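Side-chain contacts in deoxyribose-phosphate aldolase (PDB 4EIV), which is an enzyme of the aldolase class built on a closed eight-stranded alpha/beta (TIM) barrel: residues P64-V67 with R68-R71; T198-L201 with I202-L206; S261-R264 with D265-R268. All coordinates share one frame; numbering follows the deposited sequence. Where two conformers were deposited one is given.

Interaction 1 (P64-V67 with R68-R71); sequences PAFV and RFIR
Phe66 and Phe69 bring their rings together at the start of helix 67-74. CD2 of Phe69 comes to the edge of the Phe66 ring, near its plane, with Phe66 CD1 and Phe69 CD2 4.3 Å apart. The touch is light and apolar.

Ile70 faces the barrel strands and bends back on the first turn. Its CG1 stands beside its own backbone N (chi1 -67°), which brings it back along the helix to 3.4 Å from Phe66 O. The same oxygen accepts a hydrogen bond from Ile70 N at 3.2 Å, so Ile70 meets it with both backbone and side chain.

Val67 turns away from the following residues. Its carbonyl oxygen takes a hydrogen bond from Arg71 N at 3.0 Å. CB of Arg71 lies 3.5 Å from Val67 O. Beyond this turn both rings rest on Asn41 of helix 41-52, Ile70 packs on Val60 and Val62 of strand 59-62, and Val67 packs on Val86 and Ala88 of strand 85-90.

The two arginines lead away from the turn. In Arg68, CG anti to the backbone N (chi1 180°) carries the chain outward, and a bend at chi3 (-63°) turns the guanidinium to a salt bridge with Asp112. The guanidinium of Arg71 goes to Ile84 O, Val81 O and the carboxylate of Asp115.

Two waters extend the helical bonding to the loop. One donates to Pro64 O and accepts from Arg68 N at 3.0 Å. The other donates to Ala65 O and accepts from Phe69 N at 2.8 Å. Each stands where a direct i to i+4 bond would otherwise lie. The chemistry implies a partly hydrated helix start, with the amides of Arg68 and Phe69 bonded to water and its apolar groups turned to neighbouring helix and strands.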
ATOM      1  N   PRO A  64     -25.547   1.026  16.794  1.00 28.33           N
ATOM      2  CA  PRO A  64     -25.091   1.202  18.161  1.00 29.65           C
ATOM      3  C   PRO A  64     -25.495   0.047  19.095  1.00 30.42           C
ATOM      4  O   PRO A  64     -24.717  -0.303  19.978  1.00 32.25           O
ATOM      5  CB  PRO A  64     -25.731   2.528  18.555  1.00 29.40           C
ATOM      6  CG  PRO A  64     -25.739   3.283  17.279  1.00 28.26           C
ATOM      7  CD  PRO A  64     -26.081   2.288  16.240  1.00 27.46           C
ATOM      8  N   ALA A  65     -26.655  -0.576  18.863  1.00 30.23           N
ATOM      9  CA  ALA A  65     -27.153  -1.688  19.712  1.00 31.42           C
ATOM     10  C   ALA A  65     -26.234  -2.898  19.837  1.00 31.87           C
ATOM     11  O   ALA A  65     -26.395  -3.682  20.764  1.00 33.15           O
ATOM     12  CB  ALA A  65     -28.515  -2.155  19.231  1.00 32.96           C
ATOM     13  N   PHE A  66     -25.282  -3.065  18.920  1.00 30.43           N
ATOM     14  CA  PHE A  66     -24.369  -4.221  18.989  1.00 31.12           C
ATOM     15  C   PHE A  66     -22.920  -3.904  19.329  1.00 31.58           C
ATOM     16  O   PHE A  66     -22.100  -4.819  19.389  1.00 32.83           O
ATOM     17  CB  PHE A  66     -24.466  -5.072  17.707  1.00 30.06           C
ATOM     18  CG  PHE A  66     -25.755  -5.824  17.606  1.00 32.17           C
ATOM     19  CD1 PHE A  66     -25.933  -6.995  18.323  1.00 34.55           C
ATOM     20  CD2 PHE A  66     -26.805  -5.349  16.848  1.00 33.68           C
ATOM     21  CE1 PHE A  66     -27.122  -7.684  18.280  1.00 36.83           C
ATOM     22  CE2 PHE A  66     -28.014  -6.046  16.797  1.00 36.09           C
ATOM     23  CZ  PHE A  66     -28.167  -7.213  17.521  1.00 37.00           C
ATOM     24  N   VAL A  67     -22.604  -2.644  19.620  1.00 30.85           N
ATOM     25  CA  VAL A  67     -21.229  -2.245  19.952  1.00 31.46           C
ATOM     26  C   VAL A  67     -20.754  -2.929  21.242  1.00 32.48           C
ATOM     27  O   VAL A  67     -19.703  -3.578  21.263  1.00 34.02           O
ATOM     28  CB  VAL A  67     -21.069  -0.697  20.049  1.00 31.23           C
ATOM     29  CG1 VAL A  67     -19.667  -0.296  20.486  1.00 33.13           C
ATOM     30  CG2 VAL A  67     -21.424  -0.027  18.702  1.00 30.66           C
ATOM     31  N   ARG A  68     -21.530  -2.792  22.321  1.00 33.00           N
ATOM     32  CA  ARG A  68     -21.163  -3.401  23.599  1.00 34.90           C
ATOM     33  C   ARG A  68     -21.084  -4.916  23.498  1.00 35.07           C
ATOM     34  O   ARG A  68     -20.197  -5.527  24.107  1.00 36.55           O
ATOM     35  CB  ARG A  68     -22.135  -2.994  24.710  1.00 36.07           C
ATOM     36  CG  ARG A  68     -21.807  -3.609  26.071  1.00 40.13           C
ATOM     37  CD  ARG A  68     -22.636  -2.981  27.160  1.00 42.69           C
ATOM     38  NE  ARG A  68     -22.308  -1.568  27.268  1.00 46.08           N
ATOM     39  CZ  ARG A  68     -21.363  -1.058  28.058  1.00 49.31           C
ATOM     40  NH1 ARG A  68     -20.641  -1.842  28.844  1.00 52.70           N
ATOM     41  NH2 ARG A  68     -21.141   0.256  28.057  1.00 49.89           N
ATOM     42  N   PHE A  69     -22.005  -5.522  22.753  1.00 34.69           N
ATOM     43  CA  PHE A  69     -21.976  -6.965  22.544  1.00 35.28           C
ATOM     44  C   PHE A  69     -20.626  -7.412  22.010  1.00 35.19           C
ATOM     45  O   PHE A  69     -20.001  -8.319  22.563  1.00 36.44           O
ATOM     46  CB  PHE A  69     -23.076  -7.434  21.592  1.00 35.30           C
ATOM     47  CG  PHE A  69     -22.914  -8.863  21.156  1.00 36.28           C
ATOM     48  CD1 PHE A  69     -23.092  -9.907  22.062  1.00 38.20           C
ATOM     49  CD2 PHE A  69     -22.546  -9.170  19.852  1.00 36.09           C
ATOM     50  CE1 PHE A  69     -22.929 -11.222  21.659  1.00 39.48           C
ATOM     51  CE2 PHE A  69     -22.388 -10.476  19.447  1.00 37.78           C
ATOM     52  CZ  PHE A  69     -22.576 -11.504  20.346  1.00 39.33           C
ATOM     53  N   ILE A  70     -20.163  -6.757  20.958  1.00 33.72           N
ATOM     54  CA  ILE A  70     -18.877  -7.116  20.366  1.00 33.68           C
ATOM     55  C   ILE A  70     -17.693  -6.872  21.320  1.00 34.64           C
ATOM     56  O   ILE A  70     -16.835  -7.753  21.513  1.00 36.06           O
ATOM     57  CB  ILE A  70     -18.633  -6.332  19.056  1.00 31.83           C
ATOM     58  CG1 ILE A  70     -19.638  -6.765  17.989  1.00 31.86           C
ATOM     59  CG2 ILE A  70     -17.185  -6.566  18.587  1.00 33.28           C
ATOM     60  CD1 ILE A  70     -19.683  -5.827  16.776  1.00 30.65           C
ATOM     61  N   ARG A  71     -17.673  -5.689  21.935  1.00 35.26           N
ATOM     62  CA  ARG A  71     -16.561  -5.249  22.770  1.00 36.79           C
ATOM     63  C   ARG A  71     -16.452  -5.829  24.178  1.00 39.19           C
ATOM     64  O   ARG A  71     -15.351  -5.893  24.737  1.00 41.49           O
ATOM     65  CB  ARG A  71     -16.537  -3.722  22.843  1.00 36.43           C
ATOM     66  CG  ARG A  71     -16.005  -3.085  21.568  1.00 35.74           C
ATOM     67  CD  ARG A  71     -14.495  -3.297  21.499  1.00 38.08           C
ATOM     68  NE  ARG A  71     -13.855  -2.744  20.312  1.00 38.01           N
ATOM     69  CZ  ARG A  71     -13.354  -3.437  19.282  1.00 36.28           C
ATOM     70  NH1 ARG A  71     -13.382  -4.771  19.229  1.00 36.21           N
ATOM     71  NH2 ARG A  71     -12.786  -2.771  18.291  1.00 36.44           N
TER
HETATM   72  O   HOH W   1     -23.904  -1.051  22.527  1.00 36.38           O
HETATM   73  O   HOH W   2     -24.629  -4.515  22.631  1.00 36.84           O

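Interaction 2 (T198-L201 with I202-L206); sequences TVHL and ISIAL
His200 and Ile204 make the main side-chain contact on this part of helix 196-210. Ile204 CD1 sits over one face of the imidazole, offset toward the rim, 3.5 Å from His200 CE1. This is a CH-pi contact, 26° off the ring normal. With CG anti to the backbone N (chi1 179°), His200 holds its ring out from the helix. Ile204 does the reaching: its CG1, beside its own N (chi1 -69°), carries CD1 back over the ring.

The hydrogen bonds are mainly those of a regular alpha helix. Ile202 N, Ile204 N and Ala205 N donate to Thr198 O, His200 O and Leu201 O. Val199 O accepts twice from Ser203, from N at 2.9 Å and from OG at 2.8 Å. The two donors arrive from opposite faces of the carbonyl plane. Ser203 OG also bonds to Asn257 ND2.

Apolar packing joins the helix to its surroundings. Val199 meets Phe249 of helix 243-257, and Ile202 meets Ile234 of strand 233-237. Leu201 and Ala205 touch helix 165-178.

The buried Ser203 hydroxyl thus has partners in its own helix and beyond it, while the imidazole offers its face to an aliphatic carbon.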
ATOM      1  N   THR A 198     -20.406   7.805  -9.285  1.00 24.85           N
ATOM      2  CA  THR A 198     -20.383   8.484  -7.985  1.00 24.80           C
ATOM      3  C   THR A 198     -18.988   8.559  -7.393  1.00 24.03           C
ATOM      4  O   THR A 198     -18.649   9.540  -6.721  1.00 24.53           O
ATOM      5  CB  THR A 198     -21.391   7.883  -6.978  1.00 25.18           C
ATOM      6  OG1 THR A 198     -21.052   6.538  -6.608  1.00 27.55           O
ATOM      7  CG2 THR A 198     -22.792   7.946  -7.516  1.00 27.97           C
ATOM      8  N   VAL A 199     -18.171   7.529  -7.583  1.00 23.51           N
ATOM      9  CA  VAL A 199     -16.801   7.591  -7.064  1.00 23.33           C
ATOM     10  C   VAL A 199     -16.023   8.722  -7.763  1.00 23.35           C
ATOM     11  O   VAL A 199     -15.208   9.400  -7.134  1.00 23.66           O
ATOM     12  CB  VAL A 199     -16.086   6.215  -7.188  1.00 23.13           C
ATOM     13  CG1 VAL A 199     -14.567   6.336  -6.913  1.00 25.03           C
ATOM     14  CG2 VAL A 199     -16.734   5.210  -6.256  1.00 24.38           C
ATOM     15  N   HIS A 200     -16.244   8.907  -9.058  1.00 24.76           N
ATOM     16  CA  HIS A 200     -15.592   9.994  -9.782  1.00 25.46           C
ATOM     17  C   HIS A 200     -15.977  11.374  -9.212  1.00 25.94           C
ATOM     18  O   HIS A 200     -15.114  12.212  -8.935  1.00 25.96           O
ATOM     19  CB  HIS A 200     -15.933   9.871 -11.281  1.00 27.13           C
ATOM     20  CG  HIS A 200     -15.344  10.948 -12.129  1.00 29.25           C
ATOM     21  ND1 HIS A 200     -16.109  11.853 -12.826  1.00 35.05           N
ATOM     22  CD2 HIS A 200     -14.056  11.296 -12.347  1.00 31.42           C
ATOM     23  CE1 HIS A 200     -15.317  12.684 -13.476  1.00 35.91           C
ATOM     24  NE2 HIS A 200     -14.066  12.368 -13.205  1.00 35.45           N
ATOM     25  N   LEU A 201     -17.271  11.584  -8.969  1.00 25.22           N
ATOM     26  CA  LEU A 201     -17.729  12.845  -8.406  1.00 26.68           C
ATOM     27  C   LEU A 201     -17.186  13.119  -7.021  1.00 25.51           C
ATOM     28  O   LEU A 201     -16.790  14.237  -6.703  1.00 26.89           O
ATOM     29  CB  LEU A 201     -19.263  12.915  -8.405  1.00 27.73           C
ATOM     30  CG  LEU A 201     -19.941  12.995  -9.764  1.00 30.88           C
ATOM     31  CD1 LEU A 201     -21.429  13.208  -9.543  1.00 34.09           C
ATOM     32  CD2 LEU A 201     -19.346  14.127 -10.601  1.00 33.66           C
ATOM     33  N   ILE A 202     -17.197  12.085  -6.183  1.00 24.90           N
ATOM     34  CA  ILE A 202     -16.672  12.221  -4.845  1.00 25.70           C
ATOM     35  C   ILE A 202     -15.168  12.543  -4.879  1.00 24.61           C
ATOM     36  O   ILE A 202     -14.679  13.378  -4.111  1.00 25.80           O
ATOM     37  CB  ILE A 202     -16.996  10.961  -4.012  1.00 25.29           C
ATOM     38  CG1 ILE A 202     -18.507  10.922  -3.766  1.00 26.40           C
ATOM     39  CG2 ILE A 202     -16.250  10.989  -2.676  1.00 27.14           C
ATOM     40  CD1 ILE A 202     -19.031   9.612  -3.190  1.00 28.25           C
ATOM     41  N   SER A 203     -14.436  11.876  -5.761  1.00 25.63           N
ATOM     42  CA  SER A 203     -13.010  12.115  -5.917  1.00 26.23           C
ATOM     43  C   SER A 203     -12.714  13.542  -6.326  1.00 27.69           C
ATOM     44  O   SER A 203     -11.803  14.155  -5.781  1.00 28.04           O
ATOM     45  CB  SER A 203     -12.416  11.144  -6.931  1.00 26.57           C
ATOM     46  OG  SER A 203     -12.484   9.805  -6.458  1.00 26.94           O
ATOM     47  N   ILE A 204     -13.500  14.085  -7.253  1.00 27.84           N
ATOM     48  CA  ILE A 204     -13.315  15.478  -7.671  1.00 30.77           C
ATOM     49  C   ILE A 204     -13.562  16.415  -6.492  1.00 30.29           C
ATOM     50  O   ILE A 204     -12.795  17.353  -6.236  1.00 32.41           O
ATOM     51  CB  ILE A 204     -14.277  15.854  -8.793  1.00 31.99           C
ATOM     52  CG1 ILE A 204     -13.899  15.108 -10.067  1.00 33.91           C
ATOM     53  CG2 ILE A 204     -14.252  17.365  -9.056  1.00 34.79           C
ATOM     54  CD1 ILE A 204     -14.966  15.225 -11.139  1.00 36.96           C
ATOM     55  N   ALA A 205     -14.649  16.174  -5.763  1.00 30.20           N
ATOM     56  CA  ALA A 205     -14.981  17.010  -4.619  1.00 31.15           C
ATOM     57  C   ALA A 205     -13.862  17.038  -3.590  1.00 31.91           C
ATOM     58  O   ALA A 205     -13.480  18.100  -3.073  1.00 34.01           O
ATOM     59  CB  ALA A 205     -16.283  16.543  -3.969  1.00 30.32           C
ATOM     60  N   LEU A 206     -13.329  15.869  -3.275  1.00 30.83           N
ATOM     61  CA  LEU A 206     -12.251  15.795  -2.306  1.00 33.21           C
ATOM     62  C   LEU A 206     -10.977  16.475  -2.818  1.00 34.34           C
ATOM     63  O   LEU A 206     -10.317  17.190  -2.066  1.00 36.02           O
ATOM     64  CB  LEU A 206     -11.985  14.352  -1.937  1.00 32.58           C
ATOM     65  CG  LEU A 206     -10.892  14.133  -0.911  1.00 37.04           C
ATOM     66  CD1 LEU A 206     -11.097  14.975   0.334  1.00 39.47           C
ATOM     67  CD2 LEU A 206     -10.839  12.665  -0.586  1.00 39.22           C
TER

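Interaction 3 (S261-R264 with D265-R268); sequences SIVR and DKFR
The backbone of 261-264 turns sharply into 265-268, their end-to-end directions 90° apart, through a beta turn with Arg264 and Asp265 at its corners that leads into the last barrel strand. Lys266 N donates to Val263 O at 2.9 Å and closes the turn. A water adds a second link, donating to both Ser261 O and Lys266 O.

Arg268 folds back onto the turn. Its chain bends at chi2 (-72°), bringing the guanidinium side-on to Arg264 O. NE donates at 2.8 Å and NH2 at 3.0 Å to this one oxygen, which lies in the guanidinium plane. The Arg264 side chain leads elsewhere, its NH2 bonding to Asn28.

Ile262 and Phe267 lie side by side and point the same way. Ile262 CG2 sits over one face of the phenyl ring, offset toward the rim and 4.0 Å from the Phe267 centroid, in a CH-pi contact. The ring also meets Phe29 edge-to-face and packs on Leu250 and Met253 of helix 243-257, while Ile262 touches Phe21 of the second subunit.

Val263 and Lys266 run alongside each other. Val263 CG2 and Lys266 CG approach to 3.5 Å, a tight carbon pair.

Arg264 O occupies NE and NH2 of buried Arg268 while Glu31 and Glu116 take NH1 in salt bridges, which fixes the rotation of the guanidinium. The paired hydrogen bonds from NE and NH2 to Arg264 O tie strand 267-271 to the turn before it.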
ATOM      1  N   SER A 261      -3.307   6.662  -2.927  1.00 29.24           N
ATOM      2  CA  SER A 261      -4.657   6.819  -2.379  1.00 28.86           C
ATOM      3  C   SER A 261      -5.243   5.543  -1.817  1.00 28.35           C
ATOM      4  O   SER A 261      -6.193   5.614  -1.033  1.00 28.84           O
ATOM      5  CB  SER A 261      -5.617   7.356  -3.433  1.00 27.68           C
ATOM      6  OG  SER A 261      -5.922   6.436  -4.450  1.00 27.21           O
ATOM      7  N   ILE A 262      -4.699   4.388  -2.191  1.00 29.09           N
ATOM      8  CA  ILE A 262      -5.271   3.136  -1.696  1.00 28.87           C
ATOM      9  C   ILE A 262      -4.390   2.566  -0.582  1.00 29.73           C
ATOM     10  O   ILE A 262      -3.642   1.596  -0.745  1.00 31.30           O
ATOM     11  CB  ILE A 262      -5.643   2.131  -2.841  1.00 29.15           C
ATOM     12  CG1 ILE A 262      -4.451   1.836  -3.760  1.00 30.85           C
ATOM     13  CG2 ILE A 262      -6.803   2.680  -3.686  1.00 29.48           C
ATOM     14  CD1 ILE A 262      -4.675   0.624  -4.664  1.00 33.65           C
ATOM     15  N   VAL A 263      -4.481   3.252   0.550  1.00 28.51           N
ATOM     16  CA  VAL A 263      -3.853   2.856   1.807  1.00 29.94           C
ATOM     17  C   VAL A 263      -4.955   2.936   2.869  1.00 29.38           C
ATOM     18  O   VAL A 263      -5.873   3.793   2.790  1.00 27.33           O
ATOM     19  CB  VAL A 263      -2.610   3.694   2.169  1.00 31.42           C
ATOM     20  CG1 VAL A 263      -1.537   3.514   1.104  1.00 32.90           C
ATOM     21  CG2 VAL A 263      -2.938   5.150   2.384  1.00 31.90           C
ATOM     22  N   ARG A 264      -4.875   2.018   3.840  1.00 30.20           N
ATOM     23  CA  ARG A 264      -5.929   1.842   4.828  1.00 29.90           C
ATOM     24  C   ARG A 264      -6.312   3.119   5.546  1.00 29.57           C
ATOM     25  O   ARG A 264      -7.489   3.318   5.874  1.00 30.44           O
ATOM     26  CB  ARG A 264      -5.562   0.737   5.844  1.00 29.91           C
ATOM     27  CG  ARG A 264      -6.672   0.420   6.771  1.00 31.34           C
ATOM     28  CD  ARG A 264      -6.272  -0.465   7.885  1.00 31.50           C
ATOM     29  NE  ARG A 264      -5.946  -1.817   7.484  1.00 29.14           N
ATOM     30  CZ  ARG A 264      -5.711  -2.787   8.358  1.00 31.52           C
ATOM     31  NH1 ARG A 264      -5.766  -2.545   9.663  1.00 33.69           N
ATOM     32  NH2 ARG A 264      -5.420  -3.994   7.928  1.00 31.66           N
ATOM     33  N   ASP A 265      -5.337   3.987   5.799  0.50 31.20           N
ATOM     34  CA  ASP A 265      -5.600   5.243   6.489  0.50 31.87           C
ATOM     35  C   ASP A 265      -6.583   6.174   5.773  0.50 31.28           C
ATOM     36  O   ASP A 265      -7.320   6.894   6.429  0.50 31.01           O
ATOM     37  CB  ASP A 265      -4.299   6.009   6.768  0.50 33.49           C
ATOM     38  CG  ASP A 265      -3.579   5.513   7.996  0.50 36.45           C
ATOM     39  OD1 ASP A 265      -3.505   4.287   8.201  0.50 38.88           O
ATOM     40  OD2 ASP A 265      -3.078   6.361   8.764  0.50 41.04           O
ATOM     41  N   LYS A 266      -6.680   6.058   4.444  1.00 29.86           N
ATOM     42  CA  LYS A 266      -7.502   6.966   3.625  1.00 29.35           C
ATOM     43  C   LYS A 266      -8.420   6.270   2.616  1.00 27.35           C
ATOM     44  O   LYS A 266      -9.011   6.932   1.759  1.00 27.04           O
ATOM     45  CB  LYS A 266      -6.624   7.953   2.885  1.00 31.65           C
ATOM     46  CG  LYS A 266      -5.613   7.323   1.958  1.00 33.75           C
ATOM     47  CD  LYS A 266      -4.681   8.392   1.287  1.00 37.92           C
ATOM     48  CE  LYS A 266      -3.794   9.190   2.257  1.00 40.79           C
ATOM     49  NZ  LYS A 266      -2.963  10.241   1.586  1.00 47.14           N
ATOM     50  N   PHE A 267      -8.570   4.958   2.736  1.00 25.90           N
ATOM     51  CA  PHE A 267      -9.369   4.184   1.806  1.00 24.69           C
ATOM     52  C   PHE A 267      -9.975   3.001   2.502  1.00 24.43           C
ATOM     53  O   PHE A 267      -9.290   2.315   3.259  1.00 25.38           O
ATOM     54  CB  PHE A 267      -8.503   3.715   0.655  1.00 23.93           C
ATOM     55  CG  PHE A 267      -9.267   2.985  -0.375  1.00 24.23           C
ATOM     56  CD1 PHE A 267     -10.291   3.617  -1.063  1.00 24.86           C
ATOM     57  CD2 PHE A 267      -8.974   1.672  -0.679  1.00 24.83           C
ATOM     58  CE1 PHE A 267     -11.013   2.931  -2.025  1.00 25.38           C
ATOM     59  CE2 PHE A 267      -9.690   0.980  -1.640  1.00 25.58           C
ATOM     60  CZ  PHE A 267     -10.719   1.628  -2.318  1.00 25.80           C
ATOM     61  N   ARG A 268     -11.269   2.764   2.243  1.00 23.53           N
ATOM     62  CA  ARG A 268     -11.956   1.614   2.791  1.00 23.18           C
ATOM     63  C   ARG A 268     -12.926   1.106   1.729  1.00 22.63           C
ATOM     64  O   ARG A 268     -13.415   1.883   0.883  1.00 22.86           O
ATOM     65  CB  ARG A 268     -12.754   1.927   4.068  1.00 23.42           C
ATOM     66  CG  ARG A 268     -11.997   2.559   5.182  1.00 24.39           C
ATOM     67  CD  ARG A 268     -11.018   1.602   5.892  1.00 25.15           C
ATOM     68  NE  ARG A 268     -10.059   2.427   6.594  1.00 26.70           N
ATOM     69  CZ  ARG A 268     -10.285   3.071   7.731  1.00 26.06           C
ATOM     70  NH1 ARG A 268     -11.417   2.919   8.397  1.00 27.69           N
ATOM     71  NH2 ARG A 268      -9.358   3.868   8.220  1.00 28.07           N
TER
HETATM   72  O   HOH W   3      -8.176   7.601  -0.746  1.00 30.66           O

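The three contacts follow one another along the chain and belong to one closed barrel of eight parallel strands. Interaction 1 lies where strand 59-62 passes into helix 67-74. Interaction 2 sits within helix 196-210, on the opposite side of the chain's centre, about 32 Å away between centres. Interaction 3 leads into the last strand, 267-271. Its centre is about 15 Å from that of interaction 2 and about 25 Å from that of interaction 1. None touches another. Interactions 2 and 3 both pack against helix 243-257 and strand 233-237. Each contact shapes a different point of the beta-alpha units: a strand-to-helix start, a helix packed on the barrel, and a helix-to-strand turn that brings in the closing strand.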